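PDB 4Z8T: AvrRxo1-ORF1 from Xanthomonas oryzae pv. oryzicola, which is a type III effector with a polynucleotide kinase domain, probably acting as a P-loop phosphotransferase, and forms a complex with AvrRxo1-ORF2. Local coordinates for residues L197-K200 against E204-R207; E315-K320 against L326-E331. All coordinates share one frame; numbering follows the deposited sequence.

Contact 1. Residues L197-K200 against E204-R207; sequences LQRK and EDPR. With SO4 (sulfate ion), chain E.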
loop_
_atom_site.group_PDB
_atom_site.type_symbol
_atom_site.label_atom_id
_atom_site.label_comp_id
_atom_site.label_asym_id
_atom_site.label_seq_id
_atom_site.Cartn_x
_atom_site.Cartn_y
_atom_site.Cartn_z
ATOM N N LEU A 197 10.689 21.265 -1.960
ATOM C CA LEU A 197 10.034 22.528 -2.335
ATOM C C LEU A 197 10.232 23.621 -1.296
ATOM O O LEU A 197 10.196 24.805 -1.643
ATOM C CB LEU A 197 8.534 22.323 -2.609
ATOM C CG LEU A 197 8.174 21.474 -3.835
ATOM C CD1 LEU A 197 6.663 21.424 -4.030
ATOM C CD2 LEU A 197 8.845 21.990 -5.120
ATOM N N GLN A 198 10.445 23.239 -0.033
ATOM C CA GLN A 198 10.695 24.212 1.037
ATOM C C GLN A 198 12.109 24.763 1.046
ATOM O O GLN A 198 12.359 25.814 1.644
ATOM C CB GLN A 198 10.425 23.593 2.409
ATOM C CG GLN A 198 8.960 23.389 2.688
ATOM C CD GLN A 198 8.718 22.638 3.972
ATOM O OE1 GLN A 198 8.406 21.446 3.955
ATOM N NE2 GLN A 198 8.860 23.325 5.099
ATOM N N ARG A 199 13.038 24.060 0.405
ATOM C CA ARG A 199 14.417 24.532 0.367
ATOM C C ARG A 199 14.506 25.733 -0.551
ATOM O O ARG A 199 14.119 25.657 -1.708
ATOM C CB ARG A 199 15.357 23.422 -0.117
ATOM C CG ARG A 199 15.493 22.315 0.898
ATOM C CD ARG A 199 16.282 21.143 0.345
ATOM N NE ARG A 199 16.582 20.204 1.411
ATOM C CZ ARG A 199 17.347 19.129 1.270
ATOM N NH1 ARG A 199 17.889 18.859 0.095
ATOM N NH2 ARG A 199 17.560 18.339 2.316
ATOM N N LYS A 200 15.015 26.846 -0.038
ATOM C CA LYS A 200 15.079 28.049 -0.852
ATOM C C LYS A 200 16.424 28.152 -1.578
ATOM O O LYS A 200 17.453 27.745 -1.040
ATOM C CB LYS A 200 14.769 29.274 0.012
ATOM C CG LYS A 200 13.390 29.159 0.665
ATOM C CD LYS A 200 12.956 30.449 1.344
ATOM C CE LYS A 200 13.454 30.540 2.780
ATOM N NZ LYS A 200 12.437 30.057 3.769
ATOM N N GLU A 204 21.780 26.501 0.768
ATOM C CA GLU A 204 22.756 25.648 0.102
ATOM C C GLU A 204 22.308 24.200 0.021
ATOM O O GLU A 204 23.054 23.353 -0.460
ATOM C CB GLU A 204 24.123 25.726 0.791
ATOM C CG GLU A 204 24.723 27.122 0.832
ATOM C CD GLU A 204 26.188 27.113 1.215
ATOM O OE1 GLU A 204 26.690 28.170 1.656
ATOM O OE2 GLU A 204 26.844 26.053 1.070
ATOM N N ASP A 205 21.097 23.910 0.487
ATOM C CA ASP A 205 20.592 22.542 0.390
ATOM C C ASP A 205 20.080 22.273 -1.019
ATOM O O ASP A 205 19.449 23.130 -1.633
ATOM C CB ASP A 205 19.504 22.281 1.434
ATOM C CG ASP A 205 20.021 22.420 2.854
ATOM O OD1 ASP A 205 21.259 22.429 3.042
ATOM O OD2 ASP A 205 19.191 22.514 3.782
ATOM N N PRO A 206 20.349 21.070 -1.539
ATOM C CA PRO A 206 20.016 20.831 -2.948
ATOM C C PRO A 206 18.518 20.770 -3.237
ATOM O O PRO A 206 17.722 20.338 -2.393
ATOM C CB PRO A 206 20.679 19.478 -3.248
ATOM C CG PRO A 206 20.905 18.842 -1.925
ATOM C CD PRO A 206 21.084 19.950 -0.929
ATOM N N ARG A 207 18.157 21.203 -4.441
ATOM C CA ARG A 207 16.780 21.154 -4.930
ATOM C C ARG A 207 16.709 20.312 -6.198
ATOM O O ARG A 207 16.640 20.844 -7.300
ATOM C CB ARG A 207 16.285 22.575 -5.230
ATOM C CG ARG A 207 16.231 23.479 -4.006
ATOM C CD ARG A 207 16.156 24.954 -4.392
ATOM N NE ARG A 207 17.460 25.479 -4.798
ATOM C CZ ARG A 207 17.755 25.874 -6.032
ATOM N NH1 ARG A 207 16.844 25.789 -6.991
ATOM N NH2 ARG A 207 18.964 26.346 -6.312
HETATM S S SO4 E . 19.998 15.904 1.433
HETATM O O1 SO4 E . 20.376 16.956 2.380
HETATM O O2 SO4 E . 19.046 15.027 2.110
HETATM O O3 SO4 E . 21.206 15.147 1.103
HETATM O O4 SO4 E . 19.470 16.474 0.197
HETATM O O HOH W 1 18.264 25.478 0.269
#

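Contact 2. Residues E315-K320 against L326-E331; sequences EKYSGK and LAAHSE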
loop_
_atom_site.group_PDB
_atom_site.type_symbol
_atom_site.label_atom_id
_atom_site.label_comp_id
_atom_site.label_asym_id
_atom_site.label_seq_id
_atom_site.Cartn_x
_atom_site.Cartn_y
_atom_site.Cartn_z
ATOM N N GLU A 315 2.016 26.338 -2.043
ATOM C CA GLU A 315 1.138 27.298 -2.721
ATOM C C GLU A 315 1.821 27.920 -3.936
ATOM O O GLU A 315 1.160 28.226 -4.937
ATOM C CB GLU A 315 0.650 28.387 -1.754
ATOM C CG GLU A 315 -0.275 27.899 -0.638
ATOM C CD GLU A 315 -1.703 27.638 -1.099
ATOM O OE1 GLU A 315 -2.001 27.850 -2.296
ATOM O OE2 GLU A 315 -2.535 27.226 -0.257
ATOM N N LYS A 316 3.142 28.069 -3.860
ATOM C CA LYS A 316 3.923 28.611 -4.969
ATOM C C LYS A 316 3.778 27.765 -6.231
ATOM O O LYS A 316 3.915 28.270 -7.347
ATOM C CB LYS A 316 5.395 28.767 -4.562
ATOM C CG LYS A 316 5.583 29.763 -3.423
ATOM C CD LYS A 316 7.035 29.970 -2.988
ATOM C CE LYS A 316 7.099 30.967 -1.818
ATOM N NZ LYS A 316 8.463 31.100 -1.207
ATOM N N TYR A 317 3.468 26.480 -6.044
ATOM C CA TYR A 317 3.325 25.551 -7.152
ATOM C C TYR A 317 1.919 24.959 -7.235
ATOM O O TYR A 317 1.718 23.884 -7.795
ATOM C CB TYR A 317 4.403 24.457 -7.055
ATOM C CG TYR A 317 5.790 25.049 -7.128
ATOM C CD1 TYR A 317 6.344 25.400 -8.352
ATOM C CD2 TYR A 317 6.524 25.306 -5.976
ATOM C CE1 TYR A 317 7.597 25.962 -8.432
ATOM C CE2 TYR A 317 7.787 25.873 -6.049
ATOM C CZ TYR A 317 8.313 26.193 -7.283
ATOM O OH TYR A 317 9.561 26.765 -7.371
ATOM N N SER A 318 0.941 25.684 -6.702
ATOM C CA SER A 318 -0.449 25.245 -6.762
ATOM C C SER A 318 -0.870 25.030 -8.221
ATOM O O SER A 318 -0.547 25.846 -9.088
ATOM C CB SER A 318 -1.356 26.279 -6.090
ATOM O OG SER A 318 -2.568 25.688 -5.655
ATOM N N GLY A 319 -1.556 23.924 -8.493
ATOM C CA GLY A 319 -1.986 23.603 -9.845
ATOM C C GLY A 319 -1.009 22.794 -10.682
ATOM O O GLY A 319 -1.355 22.314 -11.768
ATOM N N LYS A 320 0.221 22.655 -10.193
ATOM C CA LYS A 320 1.235 21.875 -10.889
ATOM C C LYS A 320 1.342 20.468 -10.294
ATOM O O LYS A 320 1.026 20.258 -9.116
ATOM C CB LYS A 320 2.589 22.590 -10.818
ATOM C CG LYS A 320 2.617 23.946 -11.535
ATOM C CD LYS A 320 4.041 24.502 -11.638
ATOM C CE LYS A 320 4.114 25.721 -12.568
ATOM N NZ LYS A 320 3.263 26.851 -12.089
ATOM N N LEU A 326 8.642 20.232 -8.798
ATOM C CA LEU A 326 10.057 20.065 -8.476
ATOM C C LEU A 326 10.966 20.470 -9.641
ATOM O O LEU A 326 12.086 20.927 -9.424
ATOM C CB LEU A 326 10.369 18.630 -8.029
ATOM C CG LEU A 326 10.314 18.420 -6.517
ATOM C CD1 LEU A 326 8.886 18.367 -5.998
ATOM C CD2 LEU A 326 11.068 17.142 -6.150
ATOM N N ALA A 327 10.478 20.315 -10.869
ATOM C CA ALA A 327 11.275 20.678 -12.040
ATOM C C ALA A 327 11.495 22.184 -12.058
ATOM O O ALA A 327 12.618 22.659 -12.227
ATOM C CB ALA A 327 10.586 20.218 -13.317
ATOM N N ALA A 328 10.418 22.931 -11.869
ATOM C CA ALA A 328 10.494 24.389 -11.837
ATOM C C ALA A 328 11.345 24.879 -10.670
ATOM O O ALA A 328 12.155 25.791 -10.814
ATOM C CB ALA A 328 9.095 24.989 -11.769
ATOM N N HIS A 329 11.163 24.257 -9.508
ATOM C CA HIS A 329 11.886 24.647 -8.307
ATOM C C HIS A 329 13.372 24.369 -8.449
ATOM O O HIS A 329 14.205 25.099 -7.915
ATOM C CB HIS A 329 11.343 23.876 -7.103
ATOM C CG HIS A 329 11.850 24.380 -5.790
ATOM N ND1 HIS A 329 11.596 25.654 -5.339
ATOM C CD2 HIS A 329 12.590 23.774 -4.830
ATOM C CE1 HIS A 329 12.165 25.818 -4.158
ATOM N NE2 HIS A 329 12.768 24.693 -3.825
ATOM N N SER A 330 13.700 23.299 -9.160
ATOM C CA SER A 330 15.083 22.889 -9.321
ATOM C C SER A 330 15.835 23.833 -10.250
ATOM O O SER A 330 17.047 24.031 -10.107
ATOM C CB SER A 330 15.138 21.471 -9.877
ATOM O OG SER A 330 16.481 21.055 -9.988
ATOM N N GLU A 331 15.100 24.415 -11.192
ATOM C CA GLU A 331 15.686 25.274 -12.223
ATOM C C GLU A 331 16.070 26.662 -11.711
ATOM O O GLU A 331 16.814 27.388 -12.376
ATOM C CB GLU A 331 14.729 25.399 -13.412
ATOM C CG GLU A 331 14.683 24.160 -14.297
ATOM C CD GLU A 331 13.489 24.156 -15.233
ATOM O OE1 GLU A 331 12.859 25.225 -15.410
ATOM O OE2 GLU A 331 13.170 23.080 -15.785
#

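Contact 1. Residues L197-K200 against E204-R207
Arg199 reaches across a short loop to Pro206, its NH1 donating to Pro206 O at 2.9 Å with an N-H...O angle of 166°. The loop follows helix 189-198 in a P-loop kinase fold of the zeta toxin family. The carbonyl oxygen lies in the guanidinium plane and is approached on a lone pair. The second hydrogen of NH1 goes to the sulfate, with NH1 to O4 also 2.9 Å and an angle of 167°, while NH2 adds a weak bond to O1. NH1 thus spends both hydrogens on in-plane acceptors, which fixes the rotation of the group. The chain from CG to NE is extended, carrying the guanidinium well past its own backbone. Over one face of it lies Asp205 CB, 3.6 Å from Arg199 NE. Asp205 OD2 is 4.2 Å from Arg199 NE and well out of the guanidinium plane; no N-H points at it, so the carboxylate can act on the guanidinium only through its charge.

The sulfate, probably from the crystallisation liquor, is also bound by Ala75 N in the apparent Walker A loop, and Arg199 touches Thr74 and Ala75. This is consistent with Arg199 facing a phosphate site. On the backbone side of Arg199, Arg207 CD lies 3.4 Å from Arg199 O, and the Arg207 chain bends at chi3 (-78°) before NH1 bonds the carbonyl oxygens of His329 and Leu332. A water bridges the two ends of the loop, donating to Lys200 O at 2.7 Å and to Asp205 O at 3.2 Å.

Contact 2. Residues E315-K320 against L326-E331
Tyr317 OH and His329 ND1 share a hydrogen bond of 3.1 Å. It joins a pair of beta turns, type I from Glu315 to Ser318 and type II from Tyr317 to Lys320, to the helix that follows them, 322-331. The hydroxyl oxygen lies only 8° out of the imidazole plane of His329, which places it at the edge of that ring. The Tyr317 and His329 side chains cross at about a right angle, with their ring planes 86° apart. His329 turns its ring away from its backbone N (chi1 -170°), which brings ND1 to the hydroxyl while NE2 bonds Arg199 O. Because a carbonyl oxygen can only accept, NE2 must carry the proton of that bond; a proton on both nitrogens would make the ring cationic.

Apolar contacts flank the polar one. Tyr317 CE1 lies 3.8 Å from Ala328 CB, and Tyr317 CZ is equally far from His329 CB, both methyl and methylene lying oblique to the phenol ring. Leu197, Ile289 and Leu332 also touch Tyr317, placing the ring in a buried junction between helix 189-198 and the C-terminal helix.

Ser318 N bonds Glu315 O at 3.1 Å, closing the first turn around Tyr317. Gly319 takes the positive-phi third position of the type II turn, where a CB would crowd the carbonyl O of Ser318, and Lys320 N holds Tyr317 O at 3.1 Å.

Going from the N terminus, contact 1 comes first, closing the loop between helix 189-198 and helix 210-222 across three intervening residues. Contact 2 follows in series more than a hundred residues later, folding the turns after helix 304-315 onto helix 322-331; the two neither nest nor cross. Their centres are nonetheless only 12 Å apart, because the C-terminal helix returns to the earlier loop. Besides the imidazole bond to that loop, Ser330 OG meets Arg207 O at 2.7 Å, a probable hydrogen bond, and Leu197 CD2 packs against Leu326 CD1. Ser330 also packs on Trp97 of the AvrRxo1-ORF2 chain, so one residue touches both the loop of contact 1 and the partner protein.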